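Local coordinates for protein galactitol 1-phosphate 5-dehydrogenase (Escherichia coli, PDB 4UEJ) that oxidises galactitol 1-phosphate to D-tagatose 6-phosphate with NAD+ as a zinc-containing dehydrogenase of the alcohol dehydrogenase family, at residues P20-Q25 and I65-S70; E27-I32 and Y120-R125; D79-V84 and K126-L131; V84-C89 and A104-I109; L150-L155 and I284-N289. One frame throughout, in Å; residues are numbered along the deposited sequence.

Contact 1: P20-Q25 and I65-S70; sequences PEIKHQ and IDAVGS
Ile-22 drops its longer branch onto the backbone of 67-69, end-on, with Ile-22 CD1 at 3.5 Å from Val-68 C. The same methyl meets the side chain of Ala-67, whose CB points toward the loop and stops 3.8 Å from Ile-22 CD1. With CG1 anti to the carbonyl carbon (chi1 -68°) and the chain extended beyond it, the isoleucine reaches the strand, while its other branch lies against Gly-69, Ile-22 CG2 being 3.9 Å from Gly-69 CA. Val-68 turns its own side chain to the other side of the strand, so that here its main chain meets the isoleucine. The partner is the end of strand 60-68 in the GroES-like domain, where Asp-66 and Ala-67 both face Arg-29 in a classic beta bulge; the loop 20-25, which leads into strand 27-36, lies over this strand end. Further along, Gly-69 brings its CA within 3.4 Å of Gln-25 O in a CA-H...O contact. Gln-25 and Ser-70 stand next to each other at the solvent-exposed end of the contact, Gln-25 CB 3.6 Å from Ser-70 OG, and a water bridges their side chains, donating to Gln-25 OE1 and hydrogen-bonded to Ser-70 OG.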
# COMPACT_ATOMS: atom_id res chain seq x y z
N PRO A 20 15.55 -38.82 -13.22
CA PRO A 20 16.47 -37.79 -13.71
C PRO A 20 17.88 -37.97 -13.15
O PRO A 20 18.03 -38.41 -12.01
CB PRO A 20 15.84 -36.49 -13.22
CG PRO A 20 14.99 -36.90 -12.04
CD PRO A 20 14.48 -38.26 -12.39
N GLU A 21 18.89 -37.64 -13.95
CA GLU A 21 20.27 -37.79 -13.51
C GLU A 21 20.86 -36.44 -13.12
O GLU A 21 20.42 -35.40 -13.59
CB GLU A 21 21.11 -38.44 -14.60
CG GLU A 21 20.68 -39.86 -14.97
CD GLU A 21 20.80 -40.84 -13.81
OE1 GLU A 21 21.69 -40.66 -12.95
OE2 GLU A 21 20.01 -41.80 -13.76
N ILE A 22 21.84 -36.48 -12.23
CA ILE A 22 22.59 -35.28 -11.88
C ILE A 22 23.47 -34.91 -13.05
O ILE A 22 24.23 -35.75 -13.55
CB ILE A 22 23.44 -35.50 -10.61
CG1 ILE A 22 22.52 -35.67 -9.40
CG2 ILE A 22 24.40 -34.34 -10.40
CD1 ILE A 22 23.26 -36.02 -8.13
N LYS A 23 23.37 -33.67 -13.51
CA LYS A 23 24.10 -33.24 -14.70
C LYS A 23 25.17 -32.18 -14.42
O LYS A 23 26.03 -31.92 -15.28
CB LYS A 23 23.12 -32.73 -15.76
CG LYS A 23 22.36 -33.85 -16.45
CD LYS A 23 21.33 -33.32 -17.42
CE LYS A 23 20.68 -34.46 -18.19
NZ LYS A 23 19.67 -33.95 -19.17
N HIS A 24 25.13 -31.61 -13.22
CA HIS A 24 26.05 -30.55 -12.84
C HIS A 24 26.57 -30.73 -11.42
O HIS A 24 25.88 -31.29 -10.56
CB HIS A 24 25.38 -29.19 -12.96
CG HIS A 24 25.00 -28.84 -14.37
ND1 HIS A 24 23.74 -29.07 -14.88
CD2 HIS A 24 25.72 -28.29 -15.38
CE1 HIS A 24 23.70 -28.67 -16.14
NE2 HIS A 24 24.89 -28.20 -16.47
N GLN A 25 27.77 -30.22 -11.16
CA GLN A 25 28.44 -30.49 -9.90
C GLN A 25 27.69 -29.92 -8.70
O GLN A 25 27.88 -30.39 -7.58
CB GLN A 25 29.87 -29.94 -9.93
CG GLN A 25 29.95 -28.43 -9.96
CD GLN A 25 31.39 -27.93 -9.92
OE1 GLN A 25 32.31 -28.72 -9.70
NE2 GLN A 25 31.58 -26.64 -10.11
N ILE A 65 17.93 -36.76 0.40
CA ILE A 65 18.95 -36.71 -0.63
C ILE A 65 19.28 -38.12 -1.10
O ILE A 65 19.65 -38.99 -0.29
CB ILE A 65 20.23 -36.00 -0.14
CG1 ILE A 65 19.94 -34.55 0.24
CG2 ILE A 65 21.32 -36.09 -1.22
CD1 ILE A 65 19.39 -33.71 -0.89
N ASP A 66 19.12 -38.36 -2.39
CA ASP A 66 19.38 -39.66 -3.00
C ASP A 66 20.80 -39.71 -3.53
O ASP A 66 21.44 -40.77 -3.51
CB ASP A 66 18.38 -39.93 -4.12
CG ASP A 66 18.63 -41.25 -4.82
OD1 ASP A 66 18.38 -42.31 -4.20
OD2 ASP A 66 19.08 -41.23 -5.98
N ALA A 67 21.27 -38.57 -4.00
CA ALA A 67 22.61 -38.44 -4.57
C ALA A 67 23.00 -36.96 -4.65
O ALA A 67 22.13 -36.09 -4.66
CB ALA A 67 22.68 -39.08 -5.94
N VAL A 68 24.30 -36.68 -4.69
CA VAL A 68 24.77 -35.31 -4.81
C VAL A 68 25.82 -35.15 -5.91
O VAL A 68 26.55 -36.08 -6.22
CB VAL A 68 25.36 -34.77 -3.48
CG1 VAL A 68 24.32 -34.79 -2.38
CG2 VAL A 68 26.60 -35.56 -3.07
N GLY A 69 25.89 -33.95 -6.48
CA GLY A 69 26.91 -33.62 -7.44
C GLY A 69 28.27 -33.55 -6.76
O GLY A 69 28.36 -33.42 -5.54
N SER A 70 29.32 -33.61 -7.56
CA SER A 70 30.68 -33.69 -7.04
C SER A 70 31.12 -32.40 -6.34
O SER A 70 32.11 -32.39 -5.61
CB SER A 70 31.64 -34.04 -8.18
OG SER A 70 31.47 -33.13 -9.26
O HOH W 1 32.94 -31.07 -8.74

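Contact 2: E27-I32 and Y120-R125; sequences EVRVKI and YIVVKR
The phenol ring of Tyr-120 lies alongside the aliphatic chain of Lys-31, both side chains pointing the same way, with Lys-31 CB approaching Tyr-120 CE2 obliquely at 3.6 Å. The extended lysine follows the ring outward as far as its hydroxyl, Lys-31 CD being 3.8 Å from Tyr-120 OH. Arg-29 CD passes 4.2 Å from Tyr-120 CB, and the guanidinium beyond it lies oblique to the ring, its NE in a salt bridge to Asp-66. Next to it across the strands, Val-122 sets CG2 against the arginine stem, 4.0 Å from Arg-29 CB, and turns CG1 to the carboxylate of Glu-27. That carboxylate takes a salt bridge from Lys-124, whose chain bends at chi2 (-53°) to bring NZ to 2.9 Å from Glu-27 OE2, on the anti side and 31° out of plane; OE1 accepts a bond from Lys-23 N. Val-28, Val-30, Ile-121 and Val-123 fill the other face, where Ile-32 CD1 joins Ile-121 CG2 at 3.9 Å. Backbone bonds pair Val-28 with Val-123 and Val-30 with Ile-121, antiparallel. In the GroES-like domain strand 27-36 runs between strands 120-124 and 60-68, and Val-128 of strand 128-130 packs against the valine face.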
# COMPACT_ATOMS: atom_id res chain seq x y z
N GLU A 27 24.35 -29.84 -8.32
CA GLU A 27 23.00 -30.38 -8.20
C GLU A 27 22.90 -31.51 -7.18
O GLU A 27 23.90 -32.12 -6.81
CB GLU A 27 22.50 -30.87 -9.55
CG GLU A 27 22.22 -29.76 -10.53
CD GLU A 27 21.78 -30.27 -11.88
OE1 GLU A 27 22.10 -31.43 -12.24
OE2 GLU A 27 21.08 -29.52 -12.59
N VAL A 28 21.68 -31.76 -6.72
CA VAL A 28 21.39 -32.93 -5.90
C VAL A 28 20.15 -33.63 -6.44
O VAL A 28 19.36 -33.03 -7.16
CB VAL A 28 21.13 -32.56 -4.42
CG1 VAL A 28 22.32 -31.83 -3.83
CG2 VAL A 28 19.88 -31.70 -4.31
N ARG A 29 19.98 -34.90 -6.10
CA ARG A 29 18.73 -35.58 -6.41
C ARG A 29 17.99 -35.88 -5.13
O ARG A 29 18.58 -36.36 -4.16
CB ARG A 29 18.96 -36.87 -7.21
CG ARG A 29 17.65 -37.55 -7.61
CD ARG A 29 17.82 -38.58 -8.71
NE ARG A 29 18.75 -39.64 -8.35
CZ ARG A 29 19.85 -39.93 -9.03
NH1 ARG A 29 20.16 -39.24 -10.12
NH2 ARG A 29 20.65 -40.92 -8.62
N VAL A 30 16.70 -35.59 -5.13
CA VAL A 30 15.88 -35.83 -3.96
C VAL A 30 14.86 -36.93 -4.20
O VAL A 30 14.12 -36.91 -5.18
CB VAL A 30 15.13 -34.55 -3.54
CG1 VAL A 30 14.32 -34.81 -2.28
CG2 VAL A 30 16.11 -33.40 -3.32
N LYS A 31 14.81 -37.90 -3.30
CA LYS A 31 13.73 -38.87 -3.31
C LYS A 31 12.59 -38.27 -2.50
O LYS A 31 12.73 -38.06 -1.29
CB LYS A 31 14.18 -40.21 -2.74
CG LYS A 31 13.11 -41.26 -2.75
CD LYS A 31 13.66 -42.59 -2.21
CE LYS A 31 12.53 -43.52 -1.80
NZ LYS A 31 13.07 -44.81 -1.26
N ILE A 32 11.48 -37.97 -3.17
CA ILE A 32 10.42 -37.19 -2.56
C ILE A 32 9.54 -38.02 -1.62
O ILE A 32 9.06 -39.11 -1.98
CB ILE A 32 9.56 -36.52 -3.65
CG1 ILE A 32 10.44 -35.53 -4.42
CG2 ILE A 32 8.37 -35.81 -3.06
CD1 ILE A 32 9.77 -34.90 -5.61
N TYR A 120 11.23 -38.77 -7.82
CA TYR A 120 12.55 -38.16 -7.71
C TYR A 120 12.60 -36.85 -8.47
O TYR A 120 11.88 -36.65 -9.44
CB TYR A 120 13.64 -39.08 -8.27
CG TYR A 120 13.78 -40.40 -7.56
CD1 TYR A 120 12.98 -41.48 -7.90
CD2 TYR A 120 14.74 -40.58 -6.57
CE1 TYR A 120 13.12 -42.70 -7.26
CE2 TYR A 120 14.89 -41.81 -5.92
CZ TYR A 120 14.07 -42.86 -6.28
OH TYR A 120 14.20 -44.09 -5.65
N ILE A 121 13.46 -35.95 -8.01
CA ILE A 121 13.70 -34.73 -8.75
C ILE A 121 15.17 -34.32 -8.63
O ILE A 121 15.81 -34.58 -7.61
CB ILE A 121 12.77 -33.59 -8.26
CG1 ILE A 121 12.83 -32.39 -9.21
CG2 ILE A 121 13.08 -33.21 -6.80
CD1 ILE A 121 11.86 -31.27 -8.86
N VAL A 122 15.72 -33.71 -9.68
CA VAL A 122 17.05 -33.14 -9.60
C VAL A 122 16.93 -31.62 -9.54
O VAL A 122 16.21 -31.02 -10.33
CB VAL A 122 17.91 -33.57 -10.80
CG1 VAL A 122 19.19 -32.75 -10.86
CG2 VAL A 122 18.23 -35.06 -10.72
N VAL A 123 17.61 -31.01 -8.56
CA VAL A 123 17.57 -29.56 -8.37
C VAL A 123 18.95 -29.05 -7.96
O VAL A 123 19.84 -29.84 -7.66
CB VAL A 123 16.55 -29.13 -7.29
CG1 VAL A 123 15.15 -29.63 -7.62
CG2 VAL A 123 16.97 -29.64 -5.91
N LYS A 124 19.13 -27.73 -7.93
CA LYS A 124 20.37 -27.15 -7.44
C LYS A 124 20.48 -27.31 -5.93
O LYS A 124 19.48 -27.36 -5.23
CB LYS A 124 20.48 -25.67 -7.80
CG LYS A 124 20.27 -25.36 -9.27
CD LYS A 124 21.17 -26.18 -10.16
CE LYS A 124 20.90 -25.83 -11.61
NZ LYS A 124 21.69 -26.64 -12.57
N ARG A 125 21.72 -27.40 -5.44
CA ARG A 125 21.97 -27.36 -3.99
C ARG A 125 21.22 -26.20 -3.33
O ARG A 125 20.66 -26.35 -2.24
CB ARG A 125 23.48 -27.22 -3.72
CG ARG A 125 23.83 -26.88 -2.27
CD ARG A 125 23.38 -27.97 -1.32
NE ARG A 125 23.64 -27.63 0.08
CZ ARG A 125 22.77 -27.02 0.88
NH1 ARG A 125 21.57 -26.67 0.43
NH2 ARG A 125 23.10 -26.76 2.14

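Contact 3: D79-V84 and K126-L131; sequences DAVACV and KNVFAL
Val-84 and Asn-127 grip each other twice at one end of this antiparallel pair. Val-84 N donates to Asn-127 O, arriving well above the carbonyl plane, and the side-chain amide answers with Asn-127 ND2 at 2.8 Å from Val-84 O. This second bond comes nearly head-on to the carbonyl, although the acceptor sits 20° out of the amide plane. Next to them Val-84 CG2 presses on Phe-129 CB at 3.6 Å. Along the strands, Ala-82 and Phe-129 form a hydrogen-bonded pair through both N-H groups, flanked by the non-hydrogen-bonded pairs Val-81 with Ala-130 and Cys-83 with Val-128. Val-81 CB and Val-128 CB touch on one face at 3.9 Å. At the far end Leu-131 N reaches Ala-80 O at 2.9 Å, and a water donates to both Ala-80 O and Leu-131 O. The leucine's CG is anti to its carbonyl carbon (chi1 -49°), which lays the side chain across strand 80-83, with Leu-131 CD2 3.9 Å from Ala-82 CB.

Farther out, strand 80-83 pairs with strand 60-68 within the same sheet of the GroES-like domain, while Ile-143 at the start of helix 143-155 meets Phe-129 and Leu-131. Asn-127 OD1 receives a weak bond from Lys-124 N. The asparagine amide therefore works with both its ends, binding a buried carbonyl and probably fixing its own rotation.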
# COMPACT_ATOMS: atom_id res chain seq x y z
N ASP A 79 20.19 -37.39 3.91
CA ASP A 79 19.85 -36.14 4.59
C ASP A 79 18.44 -35.70 4.21
O ASP A 79 18.03 -35.79 3.06
CB ASP A 79 20.84 -35.03 4.24
CG ASP A 79 22.21 -35.27 4.85
OD1 ASP A 79 22.33 -36.16 5.72
OD2 ASP A 79 23.16 -34.55 4.49
N ALA A 80 17.70 -35.24 5.21
CA ALA A 80 16.34 -34.75 5.01
C ALA A 80 16.38 -33.31 4.54
O ALA A 80 17.12 -32.50 5.09
CB ALA A 80 15.54 -34.87 6.28
N VAL A 81 15.58 -32.99 3.52
CA VAL A 81 15.51 -31.63 3.00
C VAL A 81 14.08 -31.22 2.65
O VAL A 81 13.22 -32.06 2.40
CB VAL A 81 16.38 -31.46 1.73
CG1 VAL A 81 17.86 -31.62 2.06
CG2 VAL A 81 15.96 -32.45 0.65
N ALA A 82 13.84 -29.91 2.67
CA ALA A 82 12.67 -29.34 2.02
C ALA A 82 13.13 -28.64 0.76
O ALA A 82 14.25 -28.18 0.70
CB ALA A 82 11.96 -28.35 2.93
N CYS A 83 12.25 -28.55 -0.23
CA CYS A 83 12.58 -27.81 -1.44
C CYS A 83 12.45 -26.30 -1.24
O CYS A 83 11.47 -25.83 -0.67
CB CYS A 83 11.69 -28.26 -2.58
SG CYS A 83 11.97 -27.38 -4.11
N VAL A 84 13.45 -25.57 -1.73
CA VAL A 84 13.41 -24.12 -1.87
C VAL A 84 13.17 -23.87 -3.35
O VAL A 84 14.10 -23.97 -4.14
CB VAL A 84 14.71 -23.46 -1.40
CG1 VAL A 84 14.62 -21.93 -1.50
CG2 VAL A 84 15.04 -23.89 0.02
N LYS A 126 21.18 -25.06 -4.01
CA LYS A 126 20.53 -23.89 -3.44
C LYS A 126 19.01 -24.03 -3.41
O LYS A 126 18.33 -23.18 -2.83
CB LYS A 126 20.94 -22.63 -4.22
CG LYS A 126 22.35 -22.16 -3.88
CD LYS A 126 22.63 -20.78 -4.43
CE LYS A 126 23.64 -20.04 -3.56
NZ LYS A 126 24.88 -20.83 -3.36
N ASN A 127 18.50 -25.09 -4.02
CA ASN A 127 17.06 -25.37 -4.01
C ASN A 127 16.64 -26.39 -2.95
O ASN A 127 15.53 -26.90 -2.99
CB ASN A 127 16.59 -25.88 -5.38
CG ASN A 127 16.64 -24.82 -6.46
OD1 ASN A 127 17.21 -25.05 -7.53
ND2 ASN A 127 16.04 -23.66 -6.19
N VAL A 128 17.54 -26.73 -2.03
CA VAL A 128 17.12 -27.56 -0.90
C VAL A 128 17.57 -26.94 0.41
O VAL A 128 18.58 -26.23 0.47
CB VAL A 128 17.66 -29.01 -0.98
CG1 VAL A 128 17.07 -29.73 -2.19
CG2 VAL A 128 19.16 -29.02 -1.04
N PHE A 129 16.81 -27.24 1.45
CA PHE A 129 16.99 -26.66 2.78
C PHE A 129 16.97 -27.80 3.77
O PHE A 129 15.99 -28.53 3.86
CB PHE A 129 15.89 -25.64 3.06
CG PHE A 129 15.84 -25.13 4.46
CD1 PHE A 129 16.64 -24.06 4.85
CD2 PHE A 129 14.95 -25.66 5.39
CE1 PHE A 129 16.57 -23.56 6.15
CE2 PHE A 129 14.89 -25.17 6.68
CZ PHE A 129 15.70 -24.12 7.06
N ALA A 130 18.07 -27.98 4.49
CA ALA A 130 18.24 -29.14 5.36
C ALA A 130 17.31 -29.07 6.56
O ALA A 130 17.20 -28.04 7.21
CB ALA A 130 19.69 -29.24 5.82
N LEU A 131 16.65 -30.19 6.84
CA LEU A 131 15.74 -30.30 7.99
C LEU A 131 16.47 -30.86 9.20
O LEU A 131 17.44 -31.62 9.06
CB LEU A 131 14.56 -31.22 7.64
CG LEU A 131 13.84 -30.93 6.32
CD1 LEU A 131 12.72 -31.92 6.07
CD2 LEU A 131 13.33 -29.54 6.37
O HOH W 2 18.94 -32.77 7.09

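Contact 4: V84-C89 and A104-I109. With ZN (zinc ion), chain C.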
# COMPACT_ATOMS: atom_id res chain seq x y z
N VAL A 84 13.45 -25.57 -1.73
CA VAL A 84 13.41 -24.12 -1.87
C VAL A 84 13.17 -23.87 -3.35
O VAL A 84 14.10 -23.97 -4.14
CB VAL A 84 14.71 -23.46 -1.40
CG1 VAL A 84 14.62 -21.93 -1.50
CG2 VAL A 84 15.04 -23.89 0.02
N PRO A 85 11.92 -23.62 -3.74
CA PRO A 85 11.60 -23.82 -5.17
C PRO A 85 12.06 -22.71 -6.10
O PRO A 85 12.22 -22.97 -7.29
CB PRO A 85 10.07 -23.93 -5.17
CG PRO A 85 9.62 -23.20 -3.91
CD PRO A 85 10.71 -23.50 -2.91
N LEU A 86 12.27 -21.51 -5.57
CA LEU A 86 12.75 -20.38 -6.39
C LEU A 86 14.24 -20.50 -6.65
O LEU A 86 15.00 -20.78 -5.73
CB LEU A 86 12.47 -19.04 -5.69
CG LEU A 86 13.14 -17.84 -6.39
CD1 LEU A 86 12.36 -17.58 -7.59
CD2 LEU A 86 13.22 -16.61 -5.53
N LEU A 87 14.65 -20.29 -7.89
CA LEU A 87 16.08 -20.18 -8.17
C LEU A 87 16.36 -18.83 -8.80
O LEU A 87 16.19 -18.65 -10.00
CB LEU A 87 16.55 -21.31 -9.10
CG LEU A 87 18.07 -21.37 -9.31
CD1 LEU A 87 18.80 -21.76 -8.03
CD2 LEU A 87 18.44 -22.32 -10.46
N PRO A 88 16.79 -17.86 -7.97
CA PRO A 88 17.22 -16.58 -8.53
C PRO A 88 18.54 -16.72 -9.27
O PRO A 88 19.24 -17.74 -9.12
CB PRO A 88 17.36 -15.68 -7.29
CG PRO A 88 17.50 -16.59 -6.15
CD PRO A 88 16.92 -17.92 -6.51
N CYS A 89 18.89 -15.71 -10.06
CA CYS A 89 20.13 -15.74 -10.84
C CYS A 89 21.34 -15.37 -9.98
O CYS A 89 22.48 -15.76 -10.29
CB CYS A 89 20.03 -14.81 -12.06
SG CYS A 89 20.34 -13.04 -11.73
N ALA A 104 14.61 -10.94 -12.57
CA ALA A 104 13.92 -11.00 -13.86
C ALA A 104 14.12 -12.37 -14.50
O ALA A 104 13.32 -12.79 -15.34
CB ALA A 104 14.41 -9.90 -14.78
N LYS A 105 15.18 -13.06 -14.10
CA LYS A 105 15.51 -14.36 -14.68
C LYS A 105 15.56 -15.46 -13.62
O LYS A 105 16.59 -16.10 -13.44
CB LYS A 105 16.86 -14.28 -15.40
CG LYS A 105 16.89 -15.02 -16.73
CD LYS A 105 18.31 -15.45 -17.08
CE LYS A 105 18.56 -15.30 -18.57
NZ LYS A 105 19.66 -16.18 -19.05
N TYR A 106 14.45 -15.67 -12.92
CA TYR A 106 14.43 -16.73 -11.92
C TYR A 106 13.70 -17.97 -12.43
O TYR A 106 12.79 -17.87 -13.26
CB TYR A 106 13.82 -16.24 -10.60
CG TYR A 106 12.34 -15.91 -10.53
CD1 TYR A 106 11.36 -16.91 -10.54
CD2 TYR A 106 11.91 -14.60 -10.39
CE1 TYR A 106 10.02 -16.61 -10.43
CE2 TYR A 106 10.56 -14.28 -10.29
CZ TYR A 106 9.62 -15.29 -10.31
OH TYR A 106 8.29 -14.97 -10.21
N ASP A 107 14.14 -19.13 -11.97
CA ASP A 107 13.43 -20.37 -12.23
C ASP A 107 12.54 -20.67 -11.04
O ASP A 107 12.73 -20.12 -9.96
CB ASP A 107 14.41 -21.53 -12.48
CG ASP A 107 13.84 -22.60 -13.39
OD1 ASP A 107 12.61 -22.59 -13.64
OD2 ASP A 107 14.63 -23.45 -13.85
N PHE A 108 11.55 -21.52 -11.24
CA PHE A 108 10.70 -21.88 -10.12
C PHE A 108 10.25 -23.32 -10.26
O PHE A 108 9.58 -23.68 -11.22
CB PHE A 108 9.50 -20.95 -10.01
CG PHE A 108 8.81 -21.03 -8.69
CD1 PHE A 108 7.84 -22.00 -8.46
CD2 PHE A 108 9.17 -20.18 -7.66
CE1 PHE A 108 7.23 -22.09 -7.23
CE2 PHE A 108 8.56 -20.28 -6.45
CZ PHE A 108 7.58 -21.22 -6.23
N ILE A 109 10.66 -24.13 -9.30
CA ILE A 109 10.33 -25.55 -9.31
C ILE A 109 8.82 -25.72 -9.12
O ILE A 109 8.26 -25.27 -8.14
CB ILE A 109 11.13 -26.28 -8.22
CG1 ILE A 109 12.62 -26.26 -8.58
CG2 ILE A 109 10.60 -27.70 -7.99
CD1 ILE A 109 13.53 -26.42 -7.39
ZN ZN C . 18.70 -12.13 -10.33
O HOH W 3 17.92 -18.42 -12.26
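Pro-85 lies alongside the ring of Phe-108, and its side chain can be followed from CB to CG. CB sits over one face of the phenyl group, 4.1 Å from the centroid of the Phe-108 ring and 21° off its normal, a CH-pi contact. The same carbon meets Ile-109, with Pro-85 CB to Ile-109 CB at 4.0 Å. Farther out, Pro-85 CG is 3.7 Å from Phe-108 CZ, near the rim. Phe-108 has CG anti to its backbone nitrogen (chi1 -165°), which carries the ring beside the proline and puts CD2 near Leu-86 CA. The backbones pair as a short two-stranded antiparallel sheet: Ile-109 N donates to Pro-85 O at 2.8 Å, and Leu-87 and Asp-107 exchange two bonds. Asp-107 OD1 also accepts Phe-108 N at 2.8 Å. Beyond the strands a water donates to Leu-87 O and Lys-105 O, spanning the place where the chains part.

Cys-89, just past the strand pair, binds a zinc ion through SG, and Cys-92, Cys-95 and Cys-103 complete the four-cysteine site, so the paired strands lie at the base of the lobe built round this metal. Phe-108 meets His-59, a ligand of the other zinc, edge-to-face. Strand 120-124 flanks the strand pair, Ile-121 and Val-123 packing on Ile-109 and Lys-124 on Leu-87, while Trp-299 of helix 297-307 packs against Val-84 and Pro-85.

Contact 5: L150-L155 and I284-N289; sequences LHAFHL and IGSWMN
Leu-155 fits closely against the end of strand 282-285, its CB 3.6 Å from Ile-284 CG2. Leu-155 CD1 reaches past the isoleucine to Gly-285 O at 3.4 Å and also touches the hydroxyl of Ser-286. One turn earlier the His-151 ring is wedged between the helix and the chain leaving the strand: Leu-155 CG lies over one face, and the backbone of Asn-289 over the other, with Asn-289 CA in an off-centre CH-pi contact. CG of the histidine stands anti to the backbone N (chi1 -177°), which directs the ring across to 286-289, where His-151 CD2 is 3.2 Å from Ser-286 OG. Strand 282-285 is the outermost strand, within the chain, of the parallel Rossmann-type sheet, and from it Gly-285 makes backbone hydrogen bonds to the second subunit; helix 143-155 packs beside it. The imidazole is held by acids from two subunits: ND1 bonds to Glu-298, NE2 to Glu-280 of the second subunit. Contact is looser where Trp-287 and Met-288 turn their side chains away from the helix and stay partly exposed, Trp-287 packing on Arg-278 of the second subunit. Asn-289 leads its amide toward the zinc bound by Cys-38 and His-59, catalytic by similarity; ND2 donates to Thr-147 and bonds weakly with Glu-144.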
# COMPACT_ATOMS: atom_id res chain seq x y z
N LEU A 150 5.27 -15.92 6.91
CA LEU A 150 6.39 -15.35 7.62
C LEU A 150 7.01 -14.21 6.82
O LEU A 150 7.46 -13.22 7.40
CB LEU A 150 7.46 -16.39 7.93
CG LEU A 150 7.06 -17.42 8.99
CD1 LEU A 150 8.26 -18.33 9.27
CD2 LEU A 150 6.64 -16.71 10.26
N HIS A 151 7.05 -14.36 5.50
CA HIS A 151 7.62 -13.32 4.65
C HIS A 151 6.79 -12.05 4.74
O HIS A 151 7.34 -10.95 4.83
CB HIS A 151 7.69 -13.78 3.19
CG HIS A 151 8.35 -12.77 2.30
ND1 HIS A 151 9.67 -12.41 2.44
CD2 HIS A 151 7.86 -12.02 1.29
CE1 HIS A 151 9.97 -11.49 1.54
NE2 HIS A 151 8.89 -11.24 0.82
N ALA A 152 5.47 -12.20 4.71
CA ALA A 152 4.58 -11.05 4.89
C ALA A 152 4.78 -10.38 6.24
O ALA A 152 4.86 -9.14 6.30
CB ALA A 152 3.14 -11.44 4.70
N PHE A 153 4.85 -11.16 7.33
CA PHE A 153 5.16 -10.58 8.65
C PHE A 153 6.49 -9.82 8.64
O PHE A 153 6.63 -8.74 9.22
CB PHE A 153 5.21 -11.66 9.74
CG PHE A 153 3.88 -12.31 10.02
CD1 PHE A 153 2.69 -11.66 9.72
CD2 PHE A 153 3.82 -13.58 10.57
CE1 PHE A 153 1.47 -12.27 9.98
CE2 PHE A 153 2.59 -14.18 10.83
CZ PHE A 153 1.42 -13.54 10.52
N HIS A 154 7.49 -10.40 7.98
CA HIS A 154 8.80 -9.76 7.89
C HIS A 154 8.72 -8.41 7.19
O HIS A 154 9.31 -7.44 7.65
CB HIS A 154 9.78 -10.68 7.15
CG HIS A 154 11.15 -10.10 7.00
ND1 HIS A 154 12.00 -10.46 5.97
CD2 HIS A 154 11.82 -9.19 7.74
CE1 HIS A 154 13.13 -9.79 6.08
NE2 HIS A 154 13.05 -9.01 7.15
N LEU A 155 7.98 -8.35 6.09
CA LEU A 155 7.84 -7.09 5.36
C LEU A 155 7.13 -6.04 6.20
O LEU A 155 7.36 -4.86 6.03
CB LEU A 155 7.08 -7.28 4.06
CG LEU A 155 7.82 -8.09 2.98
CD1 LEU A 155 6.91 -8.26 1.78
CD2 LEU A 155 9.12 -7.42 2.59
N ILE A 284 1.16 -3.39 1.75
CA ILE A 284 2.46 -4.03 1.57
C ILE A 284 2.31 -5.18 0.61
O ILE A 284 1.65 -6.17 0.92
CB ILE A 284 3.00 -4.54 2.93
CG1 ILE A 284 3.15 -3.37 3.92
CG2 ILE A 284 4.29 -5.34 2.77
CD1 ILE A 284 3.25 -3.83 5.38
N GLY A 285 2.87 -5.05 -0.58
CA GLY A 285 2.84 -6.16 -1.51
C GLY A 285 3.85 -7.19 -1.05
O GLY A 285 4.99 -6.84 -0.70
N SER A 286 3.43 -8.45 -1.02
CA SER A 286 4.32 -9.51 -0.60
C SER A 286 4.41 -10.49 -1.75
O SER A 286 3.41 -10.82 -2.39
CB SER A 286 3.81 -10.19 0.69
OG SER A 286 4.79 -11.08 1.19
N TRP A 287 5.62 -10.93 -2.05
CA TRP A 287 5.78 -11.82 -3.18
C TRP A 287 6.75 -12.88 -2.81
O TRP A 287 7.88 -12.61 -2.39
CB TRP A 287 6.25 -11.09 -4.44
CG TRP A 287 6.20 -11.95 -5.67
CD1 TRP A 287 7.24 -12.27 -6.50
CD2 TRP A 287 5.05 -12.62 -6.20
NE1 TRP A 287 6.80 -13.09 -7.52
CE2 TRP A 287 5.46 -13.32 -7.35
CE3 TRP A 287 3.70 -12.68 -5.82
CZ2 TRP A 287 4.58 -14.07 -8.13
CZ3 TRP A 287 2.83 -13.43 -6.58
CH2 TRP A 287 3.27 -14.12 -7.72
N MET A 288 6.28 -14.12 -2.92
CA MET A 288 7.04 -15.30 -2.58
C MET A 288 7.47 -15.30 -1.12
O MET A 288 6.68 -14.95 -0.24
CB MET A 288 8.24 -15.44 -3.51
CG MET A 288 7.81 -15.67 -4.94
SD MET A 288 9.11 -16.36 -5.97
CE MET A 288 9.51 -14.97 -7.01
N ASN A 289 8.69 -15.73 -0.84
CA ASN A 289 9.04 -16.00 0.54
C ASN A 289 10.53 -16.09 0.84
O ASN A 289 10.99 -17.02 1.50
CB ASN A 289 8.35 -17.31 0.97
CG ASN A 289 8.24 -18.36 -0.15
OD1 ASN A 289 7.79 -18.10 -1.28
ND2 ASN A 289 8.63 -19.58 0.18

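From the N terminus, contact 1 closes the first loop, bringing 20-25 onto the end of strand 60-68. Contact 2 opens inside that loop and crosses it, returning strand 120-124 to strand 27-36. Contact 3 starts after contact 1 has closed and crosses contact 2 in turn, since 126-131 follows directly on 120-125. Contact 4 is nested within the loops of both contacts 2 and 3, shares Val-84 with contact 3, and closes the loop that holds the four-cysteine zinc site. Contact 5 follows in series, joining helix 143-155 to the Rossmann-type domain; Trp-287 NE1 packs near Tyr-106 OH of contact 4, between the two parts of the fold.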